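Local structure of transcriptional repressor (Vibrio fischeri, 3KV1) at residues S47-N52 / A149-V154; A69-A74 / C104-K109; T78-R83 / K109-S114; R83-I88 / S114-Y119. The protein probably acts as a transcriptional repressor of the SorC family, through a putative sugar-binding domain that may sense a carbohydrate. All blocks are in the same frame, centred on the assembly; numbering follows the deposited sequence.

Overall arrangement
The four contacts lie in the Rossmann-like core of the putative sugar-binding domain. Along the chain, 47-52 is followed by 69-74, 78-88, 104-119 and finally 149-154, so contact 1 encloses the others, whose segments alternate. Contact 1 sets helix 34-52 on strand 151-158; contact 2 pairs helices 65-72 and 100-111, with its centre about 12 Å from that of contact 1. Contact 3, its centre about 10 Å from that of contact 2, joins the end of helix 100-111 to the loop before strand 83-86. It runs through R83 and S114 into contact 4, where strands 83-86 and 114-116 pair. Contact 4 and R105 of contact 2 meet the second subunit, so this sheet edge lies at the interface.

Contact 1: S47-N52 / A149-V154; sequences SYLNNN and AEFALV
The polar contribution comes from two oxygens that meet the rim of the F151 ring. Y48 OH lies in the ring plane, 3.5 Å from F151 CE2, and the backbone N52 O approaches the next carbon, 3.5 Å from F151 CZ and also near the plane. Both face C-H edges, which probably carry a slight positive charge, so the approach is probably weakly favourable; no hydrogen bond spans the two segments. Y48 gets there with CG anti to its backbone N (chi1 165°), which swings the ring off the helix toward the strand, leaning to the helix's C-terminal end, and brings CE2 to 3.9 Å from F151 CE2.

The remaining contact across the interface is apolar. L49 CD2 reaches the F151 ring obliquely, 4.3 Å from CD2, while the other methyl, L49 CD1, turns to L153 CD2 at 4.5 Å. One leucine thus spans two residues that point to the same side of the strand. N52 CB adds a 4.0 Å contact with F151 CZ.

Within the helix, N52 ND2 donates to Y48 O at 2.9 Å, nearly straight (166°) and in the plane of the amide. This draws the N52 side-chain amide back over the preceding turn.

Residues 47-52, the end of helix 34-52, run nearly antiparallel to 151-154 (167°), packing on one face of the sheet in the alpha/beta layering of a Rossmann-like fold. F151 and L153 also pack on V59 of strand 58-61, Y48 on N223 and V225 of strand 223-227, and L49 on Y111 of helix 100-111, while L153 meets L107 of the same helix.

Contact 2: A69-A74 / C104-K109; sequences AVADHA and CRRLAK
D72 and R106 form the salt bridge of this contact through R106 NE, which lies 2.9 Å from D72 OD1, the carboxylate approaching the guanidinium obliquely. The hydrogen bond is weak, its N-H...O angle only 130°, and the carboxylate and guanidinium planes are turned 29° against each other. The second oxygen adds only a longer approach, D72 OD2 standing 3.6 Å from R106 NH2, so this is not a two-pronged pairing. A bend at chi3 (-63°) turns NE toward D72 OD1, the rest of the guanidinium running on past the carboxylate. The pair lies at the solvent side, where D72 is exposed.

Inward of the ion pair, the small A71 lets the two backbones come close, with A71 CA just 5.0 Å from L107 CA. The A71 methyl touches two side chains of the other helix: its CB is 3.8 Å from R106 CB and likewise 3.8 Å from L107 CD2. That same L107 methyl lies alongside the A71 backbone and, deeper still, meets V70 CG1 at 4.4 Å.

Helices 65-72 and 100-111 thus pack side by side on the same face of the Rossmann-like sheet, joined by a buried apolar strip beneath the ion pair. Beyond it, V70 packs on V45 of helix 34-52, and L107 settles on F84 and V61 of the sheet below. On the far flank of helix 100-111, R105 hydrogen-bonds to S115 O of the second subunit.

Contact 3: T78-R83 / K109-S114; sequences TQRNAR and KKYGGS
R80 N donates to Y111 O at 2.8 Å (169°), satisfying a carbonyl at the end of helix 100-111. The preceding helix carbonyl, K110 O, takes Q79 NE2 at 3.1 Å, with Q79 bent at chi2 to fold its amide back; NE2 is also bonded to V77 O. A water lies 3.1 Å from Q79 OE1 and 2.9 Å from K109 O, but more acceptors surround it than it has protons.

G112 is the first residue to leave helical backbone angles, with positive phi, and the chain passes through G113 into a parallel strand pairing. S114 N donates to A82 O at 2.9 Å, opening the register of R83 beside S114; N81, just before A82, centres an inverse gamma turn. This is the helix-to-strand turn of a beta-alpha-beta unit.

T78 O is gripped side-on by R80 NE and NH2, both from one face of its plane. R80 NH1 hydrogen-bonds to L53 O, and NH2 to N50 O. Y111 CD2 sits 3.8 Å above the centre of the R80 guanidinium, edge of ring against face, the planes 85° apart. Y111 OH reaches S46 O, while K110 NZ bonds S46 OG, V70 O and H73 O. A second water bridges N81 OD1 and S114 OG.

Contact 4: R83-I88 / S114-Y119; sequences RFVSAI and SSETLY
R83 and E116 are modelled as a salt bridge through R83 NH1, the carboxylate lying at the edge of the guanidinium, but both have two conformers and the approach is too close for its detail to be trusted. At F84 the backbone pairing continues: F84 N donates to S114 O at 2.9 Å and F84 O accepts from E116 N at 2.8 Å. The F84 ring turns an edge to the same S114 carbonyl, its CD1 3.6 Å from S114 O.

V85 lies opposite E116 and points to the face bearing R83 and S114, which helix 137-147 covers. F84 and S115 occupy the other face, under helix 100-111. The strands run parallel, 20° apart, joined by that helix in the beta-alpha-beta crossover of a Rossmann-like sheet; strand 83-86 is flanked on its other edge by strand 58-61.

S86 N donates almost straight to E116 O, 3.1 Å away (170°). A water 2.7 Å from S86 OG also gives a weak bond to E116 O. S86 CB meets L118 CB at 4.0 Å; S86 O is buried without a partner in the model. At I88, L118 CD2 lies 3.6 Å from the backbone C. Alongside, Y119 OH hydrogen-bonds to D101 of the second subunit.

Contact 1: S47-N52 / A149-V154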
loop_
_atom_site.group_PDB
_atom_site.type_symbol
_atom_site.label_atom_id
_atom_site.label_comp_id
_atom_site.label_asym_id
_atom_site.label_seq_id
_atom_site.Cartn_x
_atom_site.Cartn_y
_atom_site.Cartn_z
ATOM N N SER A 47 -3.268 3.862 25.144
ATOM C CA SER A 47 -2.489 4.450 26.208
ATOM C C SER A 47 -1.154 3.735 26.400
ATOM O O SER A 47 -0.121 4.392 26.596
ATOM C CB SER A 47 -3.287 4.455 27.511
ATOM O OG SER A 47 -2.455 4.971 28.517
ATOM N N TYR A 48 -1.178 2.401 26.361
ATOM C CA TYR A 48 0.043 1.601 26.451
ATOM C C TYR A 48 1.016 2.020 25.324
ATOM O O TYR A 48 2.199 2.252 25.576
ATOM C CB TYR A 48 -0.277 0.084 26.412
ATOM C CG TYR A 48 0.947 -0.787 26.150
ATOM C CD1 TYR A 48 1.755 -1.215 27.195
ATOM C CD2 TYR A 48 1.279 -1.162 24.856
ATOM C CE1 TYR A 48 2.891 -2.009 26.935
ATOM C CE2 TYR A 48 2.381 -1.951 24.595
ATOM C CZ TYR A 48 3.185 -2.351 25.633
ATOM O OH TYR A 48 4.299 -3.117 25.332
ATOM N N LEU A 49 0.531 2.110 24.091
ATOM C CA LEU A 49 1.409 2.535 22.993
ATOM C C LEU A 49 1.883 3.973 23.162
ATOM O O LEU A 49 3.055 4.301 22.898
ATOM C CB LEU A 49 0.715 2.405 21.651
ATOM C CG LEU A 49 0.484 0.962 21.189
ATOM C CD1 LEU A 49 -0.263 1.007 19.854
ATOM C CD2 LEU A 49 1.821 0.236 21.012
ATOM N N ASN A 50 0.990 4.832 23.631
ATOM C CA ASN A 50 1.388 6.228 23.868
ATOM C C ASN A 50 2.615 6.324 24.770
ATOM O O ASN A 50 3.533 7.124 24.518
ATOM C CB ASN A 50 0.220 6.994 24.524
ATOM C CG ASN A 50 0.522 8.466 24.720
ATOM O OD1 ASN A 50 1.114 9.113 23.860
ATOM N ND2 ASN A 50 0.087 9.011 25.858
ATOM N N ASN A 51 2.625 5.529 25.840
ATOM C CA ASN A 51 3.734 5.560 26.792
ATOM C C ASN A 51 4.969 4.791 26.335
ATOM O O ASN A 51 6.083 5.124 26.721
ATOM C CB ASN A 51 3.288 4.989 28.129
ATOM C CG ASN A 51 2.247 5.845 28.821
ATOM O OD1 ASN A 51 2.306 7.062 28.784
ATOM N ND2 ASN A 51 1.301 5.198 29.480
ATOM N N ASN A 52 4.797 3.756 25.517
ATOM C CA ASN A 52 5.936 2.849 25.276
ATOM C C ASN A 52 6.586 2.912 23.910
ATOM O O ASN A 52 7.746 2.510 23.753
ATOM C CB ASN A 52 5.538 1.398 25.588
ATOM C CG ASN A 52 5.353 1.169 27.072
ATOM O OD1 ASN A 52 6.316 0.905 27.773
ATOM N ND2 ASN A 52 4.121 1.314 27.563
ATOM N N ALA A 149 10.425 -5.561 14.222
ATOM C CA ALA A 149 9.749 -4.532 15.001
ATOM C C ALA A 149 9.845 -4.805 16.501
ATOM O O ALA A 149 9.881 -5.951 16.944
ATOM C CB ALA A 149 8.249 -4.463 14.601
ATOM N N GLU A 150 9.821 -3.728 17.271
ATOM C CA GLU A 150 9.767 -3.801 18.724
ATOM C C GLU A 150 8.396 -4.300 19.236
ATOM O O GLU A 150 8.327 -4.917 20.272
ATOM C CB GLU A 150 10.018 -2.392 19.313
ATOM C CG GLU A 150 11.501 -1.873 19.210
ATOM C CD GLU A 150 11.819 -1.152 17.905
ATOM O OE1 GLU A 150 12.870 -0.475 17.851
ATOM O OE2 GLU A 150 11.020 -1.216 16.940
ATOM N N PHE A 151 7.319 -3.951 18.531
ATOM C CA PHE A 151 5.950 -4.314 18.923
ATOM C C PHE A 151 5.233 -5.007 17.790
ATOM O O PHE A 151 5.574 -4.784 16.631
ATOM C CB PHE A 151 5.111 -3.060 19.218
ATOM C CG PHE A 151 5.683 -2.192 20.311
ATOM C CD1 PHE A 151 6.684 -1.241 20.011
ATOM C CD2 PHE A 151 5.200 -2.306 21.613
ATOM C CE1 PHE A 151 7.222 -0.447 21.009
ATOM C CE2 PHE A 151 5.742 -1.503 22.634
ATOM C CZ PHE A 151 6.748 -0.570 22.312
ATOM N N ALA A 152 4.181 -5.778 18.132
ATOM C CA ALA A 152 3.206 -6.209 17.130
ATOM C C ALA A 152 1.842 -5.887 17.700
ATOM O O ALA A 152 1.640 -5.976 18.919
ATOM C CB ALA A 152 3.336 -7.738 16.820
ATOM N N LEU A 153 0.912 -5.481 16.850
ATOM C CA LEU A 153 -0.427 -5.173 17.320
ATOM C C LEU A 153 -1.350 -6.123 16.547
ATOM O O LEU A 153 -1.509 -6.008 15.336
ATOM C CB LEU A 153 -0.697 -3.692 17.032
ATOM C CG LEU A 153 -2.076 -3.178 17.390
ATOM C CD1 LEU A 153 -2.221 -3.223 18.928
ATOM C CD2 LEU A 153 -2.147 -1.751 16.870
ATOM N N VAL A 154 -1.892 -7.124 17.228
ATOM C CA VAL A 154 -2.650 -8.138 16.501
ATOM C C VAL A 154 -3.940 -8.484 17.223
ATOM O O VAL A 154 -4.033 -8.363 18.459
ATOM C CB VAL A 154 -1.800 -9.416 16.343
ATOM C CG1 VAL A 154 -0.645 -9.200 15.338
ATOM C CG2 VAL A 154 -1.263 -9.891 17.735
#

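Contact 2: A69-A74 / C104-K109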
loop_
_atom_site.group_PDB
_atom_site.type_symbol
_atom_site.label_atom_id
_atom_site.label_comp_id
_atom_site.label_asym_id
_atom_site.label_seq_id
_atom_site.Cartn_x
_atom_site.Cartn_y
_atom_site.Cartn_z
ATOM N N ALA A 69 -9.727 -0.732 15.978
ATOM C CA ALA A 69 -10.243 0.060 17.112
ATOM C C ALA A 69 -9.130 0.902 17.781
ATOM O O ALA A 69 -9.402 1.989 18.283
ATOM C CB ALA A 69 -10.930 -0.854 18.158
ATOM N N VAL A 70 -7.887 0.402 17.768
ATOM C CA VAL A 70 -6.772 1.154 18.395
ATOM C C VAL A 70 -6.473 2.395 17.555
ATOM O O VAL A 70 -6.234 3.468 18.081
ATOM C CB VAL A 70 -5.504 0.271 18.524
ATOM C CG1 VAL A 70 -4.333 1.069 19.125
ATOM C CG2 VAL A 70 -5.813 -1.026 19.375
ATOM N N ALA A 71 -6.510 2.240 16.240
ATOM C CA ALA A 71 -6.267 3.387 15.368
ATOM C C ALA A 71 -7.384 4.411 15.466
ATOM O O ALA A 71 -7.153 5.614 15.362
ATOM C CB ALA A 71 -6.069 2.908 13.917
ATOM N N ASP A 72 -8.595 3.936 15.743
ATOM C CA ASP A 72 -9.759 4.805 15.764
ATOM C C ASP A 72 -10.024 5.409 17.139
ATOM O O ASP A 72 -10.884 6.271 17.279
ATOM C CB ASP A 72 -10.994 4.050 15.251
ATOM C CG ASP A 72 -10.850 3.637 13.777
ATOM O OD1 ASP A 72 -10.028 4.257 13.056
ATOM O OD2 ASP A 72 -11.548 2.691 13.340
ATOM N N HIS A 73 -9.276 4.981 18.153
ATOM C CA HIS A 73 -9.525 5.500 19.491
ATOM C C HIS A 73 -9.139 6.980 19.527
ATOM O O HIS A 73 -8.016 7.335 19.150
ATOM C CB HIS A 73 -8.739 4.743 20.548
ATOM C CG HIS A 73 -8.855 5.351 21.910
ATOM N ND1 HIS A 73 -9.989 5.232 22.681
ATOM C CD2 HIS A 73 -7.994 6.128 22.614
ATOM C CE1 HIS A 73 -9.815 5.888 23.815
ATOM N NE2 HIS A 73 -8.605 6.425 23.804
ATOM N N ALA A 74 -10.048 7.832 19.989
ATOM C CA ALA A 74 -9.779 9.277 19.923
ATOM C C ALA A 74 -9.147 9.883 21.180
ATOM O O ALA A 74 -9.526 10.970 21.610
ATOM C CB ALA A 74 -11.060 10.028 19.557
ATOM N N CYS A 104 -2.406 0.957 9.470
ATOM C CA CYS A 104 -1.088 1.567 9.682
ATOM C C CYS A 104 -1.139 3.052 9.304
ATOM O O CYS A 104 -0.551 3.909 9.992
ATOM C CB CYS A 104 -0.013 0.900 8.800
ATOM S SG CYS A 104 0.449 -0.760 9.451
ATOM N N ARG A 105 -1.816 3.360 8.209
ATOM C CA ARG A 105 -1.919 4.764 7.812
ATOM C C ARG A 105 -2.610 5.621 8.878
ATOM O O ARG A 105 -2.188 6.755 9.172
ATOM C CB ARG A 105 -2.606 4.896 6.431
ATOM C CG ARG A 105 -1.624 4.511 5.317
ATOM C CD ARG A 105 -2.248 3.800 4.112
ATOM N NE ARG A 105 -3.426 4.462 3.582
ATOM C CZ ARG A 105 -4.168 3.975 2.590
ATOM N NH1 ARG A 105 -3.848 2.817 2.019
ATOM N NH2 ARG A 105 -5.232 4.646 2.161
ATOM N N ARG A 106 -3.669 5.074 9.459
ATOM C CA ARG A 106 -4.400 5.791 10.515
ATOM C C ARG A 106 -3.577 5.919 11.792
ATOM O O ARG A 106 -3.590 6.970 12.440
ATOM C CB ARG A 106 -5.763 5.117 10.789
ATOM C CG ARG A 106 -6.695 5.232 9.575
ATOM C CD ARG A 106 -8.168 5.233 9.969
ATOM N NE ARG A 106 -8.562 3.983 10.612
ATOM C CZ ARG A 106 -8.981 2.906 9.956
ATOM N NH1 ARG A 106 -9.065 2.931 8.628
ATOM N NH2 ARG A 106 -9.319 1.806 10.621
ATOM N N LEU A 107 -2.881 4.859 12.141
ATOM C CA LEU A 107 -1.932 4.897 13.270
ATOM C C LEU A 107 -0.835 5.944 13.040
ATOM O O LEU A 107 -0.515 6.705 13.928
ATOM C CB LEU A 107 -1.321 3.529 13.512
ATOM C CG LEU A 107 -2.235 2.442 14.109
ATOM C CD1 LEU A 107 -1.540 1.079 14.064
ATOM C CD2 LEU A 107 -2.632 2.876 15.541
ATOM N N ALA A 108 -0.238 5.978 11.852
ATOM C CA ALA A 108 0.783 6.987 11.592
ATOM C C ALA A 108 0.249 8.406 11.760
ATOM O O ALA A 108 0.919 9.304 12.263
ATOM C CB ALA A 108 1.408 6.774 10.160
ATOM N N LYS A 109 -0.986 8.618 11.341
ATOM C CA LYS A 109 -1.543 9.942 11.483
ATOM C C LYS A 109 -1.750 10.309 12.941
ATOM O O LYS A 109 -1.479 11.450 13.358
ATOM C CB LYS A 109 -2.848 10.041 10.712
ATOM C CG LYS A 109 -3.497 11.400 10.875
ATOM C CD LYS A 109 -4.743 11.554 10.013
ATOM C CE LYS A 109 -5.420 12.910 10.264
ATOM N NZ LYS A 109 -6.773 12.978 9.628
#

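Contact 3: T78-R83 / K109-S114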
loop_
_atom_site.group_PDB
_atom_site.type_symbol
_atom_site.label_atom_id
_atom_site.label_comp_id
_atom_site.label_asym_id
_atom_site.label_seq_id
_atom_site.Cartn_x
_atom_site.Cartn_y
_atom_site.Cartn_z
ATOM N N THR A 78 0.987 11.674 22.540
ATOM C CA THR A 78 2.113 12.509 22.166
ATOM C C THR A 78 2.598 12.134 20.767
ATOM O O THR A 78 2.557 10.969 20.376
ATOM C CB THR A 78 3.240 12.311 23.171
ATOM O OG1 THR A 78 2.720 12.554 24.485
ATOM C CG2 THR A 78 4.368 13.254 22.881
ATOM N N GLN A 79 3.042 13.121 19.999
ATOM C CA GLN A 79 3.508 12.838 18.648
ATOM C C GLN A 79 4.944 12.305 18.677
ATOM O O GLN A 79 5.813 12.883 19.351
ATOM C CB GLN A 79 3.397 14.098 17.769
ATOM C CG GLN A 79 1.958 14.670 17.762
ATOM C CD GLN A 79 0.953 13.671 17.176
ATOM O OE1 GLN A 79 0.926 13.456 15.973
ATOM N NE2 GLN A 79 0.133 13.058 18.036
ATOM N N ARG A 80 5.195 11.193 17.982
ATOM C CA ARG A 80 6.554 10.689 17.878
ATOM C C ARG A 80 6.750 10.015 16.540
ATOM O O ARG A 80 5.782 9.509 15.953
ATOM C CB ARG A 80 6.900 9.756 19.063
ATOM C CG ARG A 80 6.550 8.254 18.939
ATOM C CD ARG A 80 5.039 7.954 18.872
ATOM N NE ARG A 80 4.203 8.588 19.899
ATOM C CZ ARG A 80 3.927 8.091 21.104
ATOM N NH1 ARG A 80 4.453 6.940 21.516
ATOM N NH2 ARG A 80 3.094 8.738 21.905
ATOM N N ASN A 81 7.991 10.001 16.059
ATOM C CA ASN A 81 8.258 9.453 14.734
ATOM C C ASN A 81 8.465 7.942 14.740
ATOM O O ASN A 81 9.587 7.440 14.576
ATOM C CB ASN A 81 9.446 10.161 14.084
ATOM C CG ASN A 81 9.580 9.813 12.611
ATOM O OD1 ASN A 81 8.639 9.292 12.007
ATOM N ND2 ASN A 81 10.743 10.099 12.031
ATOM N N ALA A 82 7.379 7.212 14.916
ATOM C CA ALA A 82 7.440 5.747 14.945
ATOM C C ALA A 82 6.957 5.205 13.596
ATOM O O ALA A 82 6.349 5.937 12.810
ATOM C CB ALA A 82 6.588 5.215 16.073
ATOM N N ARG A 83 7.260 3.945 13.308
ATOM C CA ARG A 83 6.857 3.369 12.032
ATOM C C ARG A 83 5.786 2.326 12.307
ATOM O O ARG A 83 5.814 1.612 13.337
ATOM C CB ARG A 83 8.026 2.700 11.290
ATOM C CG ARG A 83 8.853 3.614 10.382
ATOM C CD ARG A 83 9.761 2.790 9.459
ATOM N NE ARG A 83 10.742 2.024 10.221
ATOM C CZ ARG A 83 11.206 0.821 9.891
ATOM N NH1 ARG A 83 10.794 0.203 8.787
ATOM N NH2 ARG A 83 12.100 0.233 10.676
ATOM N N LYS A 109 -0.986 8.618 11.341
ATOM C CA LYS A 109 -1.543 9.942 11.483
ATOM C C LYS A 109 -1.750 10.309 12.941
ATOM O O LYS A 109 -1.479 11.450 13.358
ATOM C CB LYS A 109 -2.848 10.041 10.712
ATOM C CG LYS A 109 -3.497 11.400 10.875
ATOM C CD LYS A 109 -4.743 11.554 10.013
ATOM C CE LYS A 109 -5.420 12.910 10.264
ATOM N NZ LYS A 109 -6.773 12.978 9.628
ATOM N N LYS A 110 -2.259 9.346 13.696
ATOM C CA LYS A 110 -2.585 9.511 15.118
ATOM C C LYS A 110 -1.361 9.745 15.990
ATOM O O LYS A 110 -1.348 10.658 16.829
ATOM C CB LYS A 110 -3.320 8.243 15.603
ATOM C CG LYS A 110 -3.536 8.213 17.124
ATOM C CD LYS A 110 -4.387 6.988 17.569
ATOM C CE LYS A 110 -4.575 6.999 19.086
ATOM N NZ LYS A 110 -5.314 5.783 19.532
ATOM N N TYR A 111 -0.327 8.920 15.781
ATOM C CA TYR A 111 0.850 8.936 16.659
ATOM C C TYR A 111 1.944 9.840 16.126
ATOM O O TYR A 111 2.929 10.096 16.815
ATOM C CB TYR A 111 1.391 7.518 16.840
ATOM C CG TYR A 111 0.546 6.724 17.838
ATOM C CD1 TYR A 111 -0.484 5.877 17.398
ATOM C CD2 TYR A 111 0.784 6.821 19.204
ATOM C CE1 TYR A 111 -1.260 5.177 18.301
ATOM C CE2 TYR A 111 0.001 6.095 20.133
ATOM C CZ TYR A 111 -1.020 5.287 19.655
ATOM O OH TYR A 111 -1.803 4.589 20.543
ATOM N N GLY A 112 1.745 10.336 14.912
ATOM C CA GLY A 112 2.714 11.220 14.295
ATOM C C GLY A 112 3.944 10.593 13.655
ATOM O O GLY A 112 5.026 11.197 13.689
ATOM N N GLY A 113 3.817 9.427 13.043
ATOM C CA GLY A 113 4.958 8.823 12.353
ATOM C C GLY A 113 4.709 8.441 10.893
ATOM O O GLY A 113 4.110 9.216 10.149
ATOM N N SER A 114 5.157 7.251 10.478
ATOM C CA SER A 114 5.041 6.833 9.090
ATOM C C SER A 114 4.497 5.431 8.955
ATOM O O SER A 114 4.490 4.678 9.924
ATOM C CB SER A 114 6.410 6.876 8.407
ATOM O OG SER A 114 7.286 5.980 9.048
HETATM O O HOH W 1 -2.110 13.578 15.240
HETATM O O HOH W 2 9.187 7.241 10.642
#

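Contact 4: R83-I88 / S114-Y119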
loop_
_atom_site.group_PDB
_atom_site.type_symbol
_atom_site.label_atom_id
_atom_site.label_comp_id
_atom_site.label_asym_id
_atom_site.label_seq_id
_atom_site.Cartn_x
_atom_site.Cartn_y
_atom_site.Cartn_z
ATOM N N ARG A 83 7.260 3.945 13.308
ATOM C CA ARG A 83 6.857 3.369 12.032
ATOM C C ARG A 83 5.786 2.326 12.307
ATOM O O ARG A 83 5.814 1.612 13.337
ATOM C CB ARG A 83 8.026 2.700 11.290
ATOM C CG ARG A 83 8.853 3.614 10.382
ATOM C CD ARG A 83 9.761 2.790 9.459
ATOM N NE ARG A 83 10.742 2.024 10.221
ATOM C CZ ARG A 83 11.206 0.821 9.891
ATOM N NH1 ARG A 83 10.794 0.203 8.787
ATOM N NH2 ARG A 83 12.100 0.233 10.676
ATOM N N PHE A 84 4.836 2.252 11.384
ATOM C CA PHE A 84 3.784 1.241 11.441
ATOM C C PHE A 84 3.859 0.410 10.159
ATOM O O PHE A 84 3.664 0.950 9.060
ATOM C CB PHE A 84 2.421 1.926 11.592
ATOM C CG PHE A 84 2.285 2.665 12.895
ATOM C CD1 PHE A 84 2.626 4.011 12.973
ATOM C CD2 PHE A 84 1.947 1.981 14.054
ATOM C CE1 PHE A 84 2.526 4.684 14.202
ATOM C CE2 PHE A 84 1.870 2.635 15.261
ATOM C CZ PHE A 84 2.176 4.003 15.329
ATOM N N VAL A 85 4.186 -0.878 10.306
ATOM C CA VAL A 85 4.515 -1.744 9.177
ATOM C C VAL A 85 3.463 -2.830 9.030
ATOM O O VAL A 85 3.172 -3.551 10.003
ATOM C CB VAL A 85 5.877 -2.440 9.382
ATOM C CG1 VAL A 85 6.270 -3.177 8.106
ATOM C CG2 VAL A 85 6.959 -1.408 9.775
ATOM N N SER A 86 2.879 -2.964 7.836
ATOM C CA SER A 86 1.878 -4.032 7.628
ATOM C C SER A 86 2.492 -5.400 7.767
ATOM O O SER A 86 3.544 -5.680 7.166
ATOM C CB SER A 86 1.291 -3.914 6.220
ATOM O OG SER A 86 0.554 -2.722 6.106
ATOM N N ALA A 87 1.837 -6.278 8.534
ATOM C CA ALA A 87 2.330 -7.635 8.739
ATOM C C ALA A 87 1.583 -8.631 7.886
ATOM O O ALA A 87 1.821 -9.829 7.982
ATOM C CB ALA A 87 2.180 -8.056 10.224
ATOM N N ILE A 88 0.659 -8.133 7.079
ATOM C CA ILE A 88 -0.166 -8.988 6.231
ATOM C C ILE A 88 -0.533 -8.122 5.032
ATOM O O ILE A 88 -0.555 -6.896 5.146
ATOM C CB ILE A 88 -1.395 -9.558 6.985
ATOM C CG1 ILE A 88 -2.242 -10.404 6.038
ATOM C CG2 ILE A 88 -2.262 -8.406 7.575
ATOM C CD1 ILE A 88 -3.358 -11.244 6.753
ATOM N N SER A 114 5.157 7.251 10.478
ATOM C CA SER A 114 5.041 6.833 9.090
ATOM C C SER A 114 4.497 5.431 8.955
ATOM O O SER A 114 4.490 4.678 9.924
ATOM C CB SER A 114 6.410 6.876 8.407
ATOM O OG SER A 114 7.286 5.980 9.048
ATOM N N SER A 115 4.058 5.066 7.760
ATOM C CA SER A 115 3.592 3.693 7.600
ATOM C C SER A 115 4.326 3.054 6.447
ATOM O O SER A 115 4.759 3.753 5.525
ATOM C CB SER A 115 2.089 3.648 7.362
ATOM O OG SER A 115 1.768 4.360 6.201
ATOM N N GLU A 116 4.402 1.729 6.463
ATOM C CA GLU A 116 5.163 0.979 5.463
ATOM C C GLU A 116 4.295 -0.166 4.913
ATOM O O GLU A 116 3.964 -1.124 5.626
ATOM C CB GLU A 116 6.478 0.469 6.064
ATOM C CG GLU A 116 7.377 1.618 6.545
ATOM C CD GLU A 116 8.711 1.202 7.181
ATOM O OE1 GLU A 116 9.100 0.016 7.118
ATOM O OE2 GLU A 116 9.383 2.097 7.746
ATOM N N THR A 117 3.908 -0.041 3.647
ATOM C CA THR A 117 2.942 -0.976 3.043
ATOM C C THR A 117 3.606 -2.299 2.629
ATOM O O THR A 117 4.764 -2.308 2.192
ATOM C CB THR A 117 2.276 -0.304 1.814
ATOM O OG1 THR A 117 1.481 0.797 2.278
ATOM C CG2 THR A 117 1.381 -1.294 1.049
ATOM N N LEU A 118 2.886 -3.409 2.811
ATOM C CA LEU A 118 3.316 -4.681 2.231
ATOM C C LEU A 118 2.656 -4.735 0.856
ATOM O O LEU A 118 1.421 -4.777 0.786
ATOM C CB LEU A 118 2.880 -5.847 3.134
ATOM C CG LEU A 118 3.353 -7.233 2.689
ATOM C CD1 LEU A 118 4.876 -7.336 2.621
ATOM C CD2 LEU A 118 2.797 -8.267 3.677
ATOM N N TYR A 119 3.456 -4.656 -0.229
ATOM C CA TYR A 119 2.913 -4.606 -1.599
ATOM C C TYR A 119 2.554 -5.983 -2.153
ATOM O O TYR A 119 3.164 -6.455 -3.133
ATOM C CB TYR A 119 3.898 -3.874 -2.552
ATOM C CG TYR A 119 4.024 -2.432 -2.161
ATOM C CD1 TYR A 119 5.181 -1.962 -1.550
ATOM C CD2 TYR A 119 2.962 -1.548 -2.340
ATOM C CE1 TYR A 119 5.291 -0.621 -1.160
ATOM C CE2 TYR A 119 3.060 -0.202 -1.933
ATOM C CZ TYR A 119 4.225 0.240 -1.344
ATOM O OH TYR A 119 4.313 1.568 -0.931
HETATM O O HOH W 3 -0.128 -3.875 2.902
HETATM O O HOH W 4 1.131 -0.116 5.856
#